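Local atomic coordinates of putative metal binding protein RUMGNA_00854 (Ruminococcus gnavus, PDB entry 3U7Z), a protein that is of unknown function but binds calcium ions and may have a role in transport. Residues F25-K30 and T85-G90. Residues are numbered along the deposited sequence; the frame is centred on the assembly and turned at random.
Sequences FDTDAK and TPVSDG. With CA (calcium ion), chain G.
Thr-27, the last residue of strand 20-27, meets Val-87 through methyl groups: its CG2 lies 4.3 Å from CG1 of Val-87. A threonine suits this strand end because its two branches do separate work. While the methyl faces the valine, OG1 accepts the backbone N-H of Ala-29 at 2.9 Å, closing an ST turn that bends the chain out of the sheet. Ala-29 is small and buried; its side chain lies on Val-35 of helix 32-38, and its carbonyl O passes 4.1 Å from CB of Val-87 while taking a hydrogen bond from Lys-7 NZ. Beta-branched Val-87 turns CG1 to the threonine methyl and also packs on Lys-7 and Ile-9 of strand 7-14. Lys-30 serves through its backbone, its side chain staying exposed: N of Val-87 donates to O of Lys-30 at 3.0 Å. Pro-86, which has no N-H, adds a CH···O contact from its CA to the same oxygen at 3.4 Å. Farther along, OD2 of Asp-89 binds a calcium ion at 2.2 Å. An ST turn thus ends the edge strand, and the following link to helix 32-38 is tied to the loop before strand 92-99, which also carries this calcium ligand.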
loop_
_atom_site.group_PDB
_atom_site.type_symbol
_atom_site.label_atom_id
_atom_site.label_comp_id
_atom_site.label_asym_id
_atom_site.label_seq_id
_atom_site.Cartn_x
_atom_site.Cartn_y
_atom_site.Cartn_z
ATOM N N PHE A 25 9.834 -3.179 6.910
ATOM C CA PHE A 25 10.814 -2.290 6.332
ATOM C C PHE A 25 11.538 -1.464 7.392
ATOM O O PHE A 25 10.956 -0.970 8.340
ATOM C CB PHE A 25 10.129 -1.345 5.380
ATOM C CG PHE A 25 9.505 -2.014 4.215
ATOM C CD1 PHE A 25 10.227 -2.223 3.045
ATOM C CD2 PHE A 25 8.163 -2.365 4.229
ATOM C CE1 PHE A 25 9.634 -2.843 1.929
ATOM C CE2 PHE A 25 7.555 -2.974 3.098
ATOM C CZ PHE A 25 8.276 -3.206 1.980
ATOM N N ASP A 26 12.842 -1.339 7.199
ATOM C CA ASP A 26 13.646 -0.416 7.967
ATOM C C ASP A 26 14.087 0.656 6.963
ATOM O O ASP A 26 14.880 0.390 6.088
ATOM C CB ASP A 26 14.824 -1.178 8.589
ATOM C CG ASP A 26 14.368 -2.413 9.404
ATOM O OD1 ASP A 26 13.710 -2.246 10.445
ATOM O OD2 ASP A 26 14.638 -3.559 8.972
ATOM N N THR A 27 13.558 1.866 7.087
ATOM C CA THR A 27 13.567 2.815 5.968
ATOM C C THR A 27 13.801 4.234 6.445
ATOM O O THR A 27 13.354 4.593 7.495
ATOM C CB THR A 27 12.216 2.712 5.161
ATOM O OG1 THR A 27 12.193 3.684 4.123
ATOM C CG2 THR A 27 11.002 2.952 6.079
ATOM N N ASP A 28 14.472 5.034 5.616
ATOM C CA ASP A 28 14.597 6.489 5.843
ATOM C C ASP A 28 13.669 7.271 4.921
ATOM O O ASP A 28 13.745 8.504 4.842
ATOM C CB ASP A 28 16.056 6.976 5.707
ATOM C CG ASP A 28 16.873 6.142 4.724
ATOM O OD1 ASP A 28 16.444 6.040 3.552
ATOM O OD2 ASP A 28 17.907 5.547 5.136
ATOM N N ALA A 29 12.773 6.550 4.253
ATOM C CA ALA A 29 11.770 7.146 3.380
ATOM C C ALA A 29 10.831 8.084 4.115
ATOM O O ALA A 29 10.452 7.885 5.294
ATOM C CB ALA A 29 10.957 6.058 2.702
ATOM N N LYS A 30 10.454 9.132 3.398
ATOM C CA LYS A 30 9.533 10.082 3.896
ATOM C C LYS A 30 8.143 9.567 3.624
ATOM O O LYS A 30 7.294 9.805 4.435
ATOM C CB LYS A 30 9.756 11.455 3.218
ATOM C CG LYS A 30 8.732 12.562 3.551
ATOM C CD LYS A 30 8.763 13.088 4.976
ATOM C CE LYS A 30 7.880 14.334 5.124
ATOM N NZ LYS A 30 7.386 14.503 6.521
ATOM N N THR A 85 1.723 9.809 1.483
ATOM C CA THR A 85 1.387 9.254 2.813
ATOM C C THR A 85 2.688 9.221 3.615
ATOM O O THR A 85 3.580 8.477 3.304
ATOM C CB THR A 85 0.774 7.870 2.711
ATOM O OG1 THR A 85 -0.451 7.915 1.951
ATOM C CG2 THR A 85 0.472 7.316 4.093
ATOM N N PRO A 86 2.790 10.079 4.628
ATOM C CA PRO A 86 4.026 10.087 5.386
ATOM C C PRO A 86 4.185 8.830 6.213
ATOM O O PRO A 86 3.183 8.273 6.706
ATOM C CB PRO A 86 3.873 11.273 6.326
ATOM C CG PRO A 86 2.796 12.061 5.848
ATOM C CD PRO A 86 1.889 11.151 5.045
ATOM N N VAL A 87 5.425 8.410 6.336
ATOM C CA VAL A 87 5.778 7.230 7.140
ATOM C C VAL A 87 6.336 7.685 8.495
ATOM O O VAL A 87 7.150 8.612 8.554
ATOM C CB VAL A 87 6.784 6.404 6.321
ATOM C CG1 VAL A 87 7.595 5.378 7.135
ATOM C CG2 VAL A 87 6.015 5.723 5.172
ATOM N N SER A 88 5.899 7.044 9.580
ATOM C CA SER A 88 6.415 7.274 10.939
ATOM C C SER A 88 6.963 5.997 11.492
ATOM O O SER A 88 6.481 4.904 11.173
ATOM C CB SER A 88 5.280 7.748 11.839
ATOM O OG SER A 88 4.717 8.957 11.378
ATOM N N ASP A 89 7.966 6.140 12.359
ATOM C CA ASP A 89 8.508 4.989 13.050
ATOM C C ASP A 89 7.383 4.263 13.772
ATOM O O ASP A 89 6.584 4.859 14.489
ATOM C CB ASP A 89 9.636 5.403 14.001
ATOM C CG ASP A 89 10.332 4.235 14.621
ATOM O OD1 ASP A 89 10.522 3.187 13.986
ATOM O OD2 ASP A 89 10.756 4.400 15.806
ATOM N N GLY A 90 7.365 2.948 13.620
ATOM C CA GLY A 90 6.384 2.125 14.296
ATOM C C GLY A 90 5.083 1.941 13.544
ATOM O O GLY A 90 4.231 1.183 13.994
HETATM CA CA CA G . 11.526 5.599 17.529
#